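Local coordinates for protein beta-galactoside alpha-2,6-sialyltransferase (Photobacterium sp., PDB 2Z4T) that probably transfers sialic acid from a CMP-linked donor to the galactose of acceptors such as lactose, forming an alpha-2,6 linkage, at residues N201-L213 with N273-Y286. Numbering follows the deposited sequence.
With GAL (beta-D-galactopyranose), chain B.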
loop_
_atom_site.group_PDB
_atom_site.type_symbol
_atom_site.label_atom_id
_atom_site.label_comp_id
_atom_site.label_asym_id
_atom_site.label_seq_id
_atom_site.Cartn_x
_atom_site.Cartn_y
_atom_site.Cartn_z
ATOM N N ASN A 201 -0.956 -7.745 1.900
ATOM C CA ASN A 201 -0.287 -8.046 3.165
ATOM C C ASN A 201 0.376 -9.440 3.073
ATOM O O ASN A 201 -0.281 -10.422 2.721
ATOM C CB ASN A 201 -1.349 -7.991 4.282
ATOM C CG ASN A 201 -0.788 -8.259 5.666
ATOM O OD1 ASN A 201 -0.257 -9.345 5.940
ATOM N ND2 ASN A 201 -0.955 -7.285 6.570
ATOM N N THR A 202 1.674 -9.509 3.359
ATOM C CA THR A 202 2.438 -10.742 3.201
ATOM C C THR A 202 1.983 -11.847 4.154
ATOM O O THR A 202 1.563 -12.933 3.693
ATOM C CB THR A 202 3.967 -10.479 3.324
ATOM O OG1 THR A 202 4.356 -9.503 2.341
ATOM C CG2 THR A 202 4.783 -11.759 3.106
ATOM N N ALA A 203 2.048 -11.576 5.466
ATOM C CA ALA A 203 1.669 -12.563 6.504
ATOM C C ALA A 203 0.282 -13.137 6.284
ATOM O O ALA A 203 0.039 -14.302 6.620
ATOM C CB ALA A 203 1.752 -11.967 7.904
ATOM N N HIS A 204 -0.607 -12.314 5.717
ATOM C CA HIS A 204 -2.009 -12.679 5.478
ATOM C C HIS A 204 -2.326 -12.992 4.006
ATOM O O HIS A 204 -3.504 -12.998 3.631
ATOM C CB HIS A 204 -2.928 -11.543 5.957
ATOM C CG HIS A 204 -2.905 -11.342 7.436
ATOM N ND1 HIS A 204 -3.857 -11.884 8.272
ATOM C CD2 HIS A 204 -2.022 -10.697 8.235
ATOM C CE1 HIS A 204 -3.561 -11.575 9.523
ATOM N NE2 HIS A 204 -2.448 -10.867 9.529
ATOM N N SER A 205 -1.288 -13.238 3.190
ATOM C CA SER A 205 -1.465 -13.449 1.740
ATOM C C SER A 205 -2.545 -14.512 1.477
ATOM O O SER A 205 -3.163 -14.514 0.399
ATOM C CB SER A 205 -0.176 -13.504 0.888
ATOM O OG SER A 205 0.907 -14.155 1.527
ATOM N N PHE A 206 -2.682 -15.516 2.344
ATOM C CA PHE A 206 -2.776 -16.865 1.889
ATOM C C PHE A 206 -4.332 -16.699 1.883
ATOM O O PHE A 206 -4.988 -16.896 0.861
ATOM C CB PHE A 206 -2.403 -17.946 2.913
ATOM C CG PHE A 206 -2.967 -19.332 2.565
ATOM C CD1 PHE A 206 -2.165 -20.298 1.970
ATOM C CD2 PHE A 206 -4.317 -19.642 2.806
ATOM C CE1 PHE A 206 -2.684 -21.557 1.622
ATOM C CE2 PHE A 206 -4.856 -20.897 2.469
ATOM C CZ PHE A 206 -4.041 -21.858 1.872
ATOM N N ASP A 207 -4.892 -16.240 3.020
ATOM C CA ASP A 207 -6.331 -15.949 3.175
ATOM C C ASP A 207 -6.861 -14.783 2.339
ATOM O O ASP A 207 -8.062 -14.710 2.075
ATOM C CB ASP A 207 -6.683 -15.648 4.627
ATOM C CG ASP A 207 -6.804 -16.903 5.494
ATOM O OD1 ASP A 207 -7.014 -18.010 4.973
ATOM O OD2 ASP A 207 -6.685 -16.773 6.727
ATOM N N ASN A 208 -5.990 -13.861 1.937
ATOM C CA ASN A 208 -6.419 -12.813 1.015
ATOM C C ASN A 208 -6.439 -13.263 -0.448
ATOM O O ASN A 208 -7.297 -12.827 -1.220
ATOM C CB ASN A 208 -5.558 -11.562 1.162
ATOM C CG ASN A 208 -5.818 -10.830 2.462
ATOM O OD1 ASN A 208 -6.900 -10.944 3.060
ATOM N ND2 ASN A 208 -4.823 -10.059 2.915
ATOM N N LEU A 209 -5.497 -14.122 -0.842
ATOM C CA LEU A 209 -5.298 -14.378 -2.267
ATOM C C LEU A 209 -5.863 -15.689 -2.715
ATOM O O LEU A 209 -6.406 -15.781 -3.814
ATOM C CB LEU A 209 -3.845 -14.229 -2.673
ATOM C CG LEU A 209 -3.284 -12.831 -2.405
ATOM C CD1 LEU A 209 -1.942 -12.721 -3.046
ATOM C CD2 LEU A 209 -4.192 -11.725 -2.904
ATOM N N VAL A 210 -5.774 -16.691 -1.846
ATOM C CA VAL A 210 -6.269 -18.007 -2.195
ATOM C C VAL A 210 -7.704 -17.982 -2.719
ATOM O O VAL A 210 -7.950 -18.539 -3.782
ATOM C CB VAL A 210 -6.087 -19.070 -1.071
ATOM C CG1 VAL A 210 -6.915 -20.333 -1.386
ATOM C CG2 VAL A 210 -4.605 -19.418 -0.898
ATOM N N PRO A 211 -8.652 -17.336 -2.001
ATOM C CA PRO A 211 -10.030 -17.421 -2.529
ATOM C C PRO A 211 -10.159 -16.794 -3.906
ATOM O O PRO A 211 -11.018 -17.199 -4.676
ATOM C CB PRO A 211 -10.872 -16.648 -1.508
ATOM C CG PRO A 211 -10.037 -16.596 -0.292
ATOM C CD PRO A 211 -8.602 -16.544 -0.756
ATOM N N ILE A 212 -9.306 -15.832 -4.221
ATOM C CA ILE A 212 -9.327 -15.208 -5.533
ATOM C C ILE A 212 -8.699 -16.152 -6.562
ATOM O O ILE A 212 -9.268 -16.386 -7.632
ATOM C CB ILE A 212 -8.560 -13.883 -5.553
ATOM C CG1 ILE A 212 -9.199 -12.876 -4.586
ATOM C CG2 ILE A 212 -8.491 -13.328 -7.005
ATOM C CD1 ILE A 212 -8.274 -11.696 -4.213
ATOM N N LEU A 213 -7.539 -16.711 -6.228
ATOM C CA LEU A 213 -6.799 -17.503 -7.186
ATOM C C LEU A 213 -7.494 -18.817 -7.531
ATOM O O LEU A 213 -7.348 -19.331 -8.651
ATOM C CB LEU A 213 -5.359 -17.709 -6.739
ATOM C CG LEU A 213 -4.546 -16.414 -6.856
ATOM C CD1 LEU A 213 -3.244 -16.556 -6.111
ATOM C CD2 LEU A 213 -4.303 -16.025 -8.319
ATOM N N ASN A 273 -3.058 -24.441 6.466
ATOM C CA ASN A 273 -1.635 -24.043 6.628
ATOM C C ASN A 273 -1.395 -22.681 6.007
ATOM O O ASN A 273 -0.861 -22.577 4.907
ATOM C CB ASN A 273 -0.650 -25.042 5.987
ATOM C CG ASN A 273 -0.913 -26.501 6.366
ATOM O OD1 ASN A 273 -1.735 -26.809 7.242
ATOM N ND2 ASN A 273 -0.196 -27.414 5.688
ATOM N N THR A 274 -1.787 -21.632 6.710
ATOM C CA THR A 274 -1.809 -20.309 6.111
ATOM C C THR A 274 -0.480 -19.606 6.340
ATOM O O THR A 274 -0.274 -18.487 5.843
ATOM C CB THR A 274 -2.901 -19.442 6.737
ATOM O OG1 THR A 274 -2.630 -19.308 8.138
ATOM C CG2 THR A 274 -4.257 -20.054 6.522
ATOM N N GLY A 275 0.406 -20.251 7.104
ATOM C CA GLY A 275 1.598 -19.584 7.623
ATOM C C GLY A 275 2.865 -19.667 6.781
ATOM O O GLY A 275 2.824 -19.840 5.549
ATOM N N THR A 276 3.992 -19.557 7.476
ATOM C CA THR A 276 5.282 -19.273 6.875
ATOM C C THR A 276 5.601 -20.067 5.602
ATOM O O THR A 276 5.837 -19.483 4.561
ATOM C CB THR A 276 6.392 -19.429 7.912
ATOM O OG1 THR A 276 5.988 -18.781 9.121
ATOM C CG2 THR A 276 7.702 -18.821 7.408
ATOM N N SER A 277 5.598 -21.389 5.672
ATOM C CA SER A 277 5.948 -22.197 4.507
ATOM C C SER A 277 4.981 -22.035 3.326
ATOM O O SER A 277 5.322 -22.382 2.198
ATOM C CB SER A 277 6.099 -23.673 4.900
ATOM O OG SER A 277 4.856 -24.245 5.262
ATOM N N SER A 278 3.779 -21.533 3.579
ATOM C CA SER A 278 2.875 -21.191 2.487
ATOM C C SER A 278 3.136 -19.785 1.943
ATOM O O SER A 278 3.129 -19.586 0.740
ATOM C CB SER A 278 1.406 -21.332 2.901
ATOM O OG SER A 278 0.997 -22.706 2.909
ATOM N N VAL A 279 3.380 -18.810 2.810
ATOM C CA VAL A 279 3.419 -17.439 2.318
ATOM C C VAL A 279 4.611 -17.102 1.418
ATOM O O VAL A 279 4.550 -16.120 0.653
ATOM C CB VAL A 279 3.189 -16.366 3.424
ATOM C CG1 VAL A 279 1.870 -16.644 4.128
ATOM C CG2 VAL A 279 4.317 -16.299 4.401
ATOM N N TYR A 280 5.664 -17.919 1.490
ATOM C CA TYR A 280 6.861 -17.700 0.686
ATOM C C TYR A 280 6.972 -18.618 -0.531
ATOM O O TYR A 280 8.060 -19.018 -0.913
ATOM C CB TYR A 280 8.127 -17.709 1.559
ATOM C CG TYR A 280 8.088 -16.594 2.589
ATOM C CD1 TYR A 280 8.144 -15.264 2.188
ATOM C CD2 TYR A 280 7.938 -16.874 3.963
ATOM C CE1 TYR A 280 8.084 -14.216 3.116
ATOM C CE2 TYR A 280 7.882 -15.854 4.897
ATOM C CZ TYR A 280 7.949 -14.517 4.462
ATOM O OH TYR A 280 7.868 -13.482 5.361
ATOM N N ASN A 281 5.833 -18.926 -1.150
ATOM C CA ASN A 281 5.813 -19.709 -2.383
ATOM C C ASN A 281 5.115 -19.029 -3.552
ATOM O O ASN A 281 5.075 -19.605 -4.651
ATOM C CB ASN A 281 5.203 -21.094 -2.153
ATOM C CG ASN A 281 6.217 -22.094 -1.690
ATOM O OD1 ASN A 281 6.257 -22.462 -0.519
ATOM N ND2 ASN A 281 7.062 -22.531 -2.599
ATOM N N TRP A 282 4.593 -17.812 -3.348
ATOM C CA TRP A 282 3.910 -17.104 -4.447
ATOM C C TRP A 282 4.750 -17.074 -5.726
ATOM O O TRP A 282 4.239 -17.333 -6.817
ATOM C CB TRP A 282 3.435 -15.688 -4.050
ATOM C CG TRP A 282 2.380 -15.704 -2.962
ATOM C CD1 TRP A 282 2.477 -15.153 -1.708
ATOM C CD2 TRP A 282 1.090 -16.334 -3.020
ATOM N NE1 TRP A 282 1.332 -15.400 -0.994
ATOM C CE2 TRP A 282 0.462 -16.115 -1.777
ATOM C CE3 TRP A 282 0.400 -17.039 -4.009
ATOM C CZ2 TRP A 282 -0.826 -16.590 -1.495
ATOM C CZ3 TRP A 282 -0.876 -17.521 -3.722
ATOM C CH2 TRP A 282 -1.476 -17.290 -2.480
ATOM N N GLN A 283 6.040 -16.807 -5.562
ATOM C CA GLN A 283 6.977 -16.665 -6.679
ATOM C C GLN A 283 7.236 -17.964 -7.430
ATOM O O GLN A 283 7.714 -17.939 -8.571
ATOM C CB GLN A 283 8.318 -16.086 -6.180
ATOM C CG GLN A 283 9.270 -17.099 -5.517
ATOM C CD GLN A 283 8.852 -17.517 -4.114
ATOM O OE1 GLN A 283 7.750 -17.211 -3.652
ATOM N NE2 GLN A 283 9.741 -18.227 -3.426
ATOM N N LYS A 284 6.945 -19.097 -6.794
ATOM C CA LYS A 284 7.105 -20.392 -7.453
ATOM C C LYS A 284 5.929 -20.723 -8.364
ATOM O O LYS A 284 6.024 -21.636 -9.171
ATOM C CB LYS A 284 7.268 -21.507 -6.420
ATOM C CG LYS A 284 8.522 -21.413 -5.578
ATOM C CD LYS A 284 9.775 -21.614 -6.408
ATOM C CE LYS A 284 10.935 -20.894 -5.778
ATOM N NZ LYS A 284 12.234 -21.428 -6.237
ATOM N N LEU A 285 4.821 -19.986 -8.229
ATOM C CA LEU A 285 3.592 -20.302 -8.965
ATOM C C LEU A 285 3.124 -19.178 -9.856
ATOM O O LEU A 285 2.271 -19.394 -10.718
ATOM C CB LEU A 285 2.459 -20.688 -8.009
ATOM C CG LEU A 285 2.622 -21.947 -7.140
ATOM C CD1 LEU A 285 1.639 -21.939 -5.994
ATOM C CD2 LEU A 285 2.387 -23.158 -7.969
ATOM N N TYR A 286 3.663 -17.978 -9.654
ATOM C CA TYR A 286 3.187 -16.801 -10.354
ATOM C C TYR A 286 4.341 -15.837 -10.470
ATOM O O TYR A 286 5.290 -15.939 -9.702
ATOM C CB TYR A 286 2.054 -16.122 -9.573
ATOM C CG TYR A 286 0.807 -16.947 -9.431
ATOM C CD1 TYR A 286 0.557 -17.671 -8.262
ATOM C CD2 TYR A 286 -0.130 -17.008 -10.454
ATOM C CE1 TYR A 286 -0.585 -18.459 -8.126
ATOM C CE2 TYR A 286 -1.289 -17.789 -10.330
ATOM C CZ TYR A 286 -1.506 -18.510 -9.154
ATOM O OH TYR A 286 -2.648 -19.275 -9.013
HETATM C C1 GAL B . -4.151 -7.937 13.745
HETATM C C2 GAL B . -3.715 -9.307 13.231
HETATM C C3 GAL B . -2.191 -9.392 13.257
HETATM C C4 GAL B . -1.568 -8.184 12.545
HETATM C C5 GAL B . -2.149 -6.862 13.055
HETATM C C6 GAL B . -1.710 -5.654 12.223
HETATM O O2 GAL B . -4.320 -10.323 14.015
HETATM O O3 GAL B . -1.756 -10.597 12.645
HETATM O O4 GAL B . -1.791 -8.321 11.158
HETATM O O5 GAL B . -3.552 -6.917 12.976
HETATM O O6 GAL B . -0.329 -5.381 12.346
HETATM O O HOH W 1 -1.156 -16.125 5.156
#
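Trp282 lays its indole against the helix that starts at Ser205, and its N-H makes the one direct hydrogen bond between 201-213 and 273-286: NE1 gives its proton to Ser205 OG at 2.8 Å. The bond is nearly straight (166°) and lies in the indole plane, at the ring's edge. Ser205 OG in turn donates to Thr202 O, 2.6 Å away, on a lone pair in the carbonyl plane. That relay to the turn before the helix should limit rotation of the indole. Further round the same edge lie Phe206 CA and Val210 CG2, while Leu209 CD1 sits over one face, offset toward the rim. Leu213 CD1 packs on Trp282 CZ3, and its other methyl, CD2, on the phenol end of Tyr286.

Phe206, the residue after Ser205, makes the second large patch, by packing alone. With CG anti to the backbone N (chi1 160°), its ring swings out to 273-278. Thr274 CA sits over one face, 4.3 Å from the Phe206 ring centroid, a CH-pi contact; Asn273 O lies over that same face, and Val210 CG2, from the same helix, packs over the centre of the opposite one. Thr274 CG2 reaches the rim at Phe206 CD2, 3.7 Å away, and also brushes the Asp207 carboxylate. A water joins the backbones, donating to Ala203 O and Thr274 O.

His204, at the N-cap position just ahead of the helix, donates through NE2 to galactose O4 at 3.1 Å. Helix 205-216 joins parallel strands 194-201 and 222-230, a beta-alpha-beta unit of the Rossmann-like N-terminal half of a GT-B fold; 273-286 packs on that helix and leads into the next parallel strand, 288-292. The acceptor galactose sits at the C-terminal ends of 194-201 and 222-230, which His204 and Asp232 respectively follow.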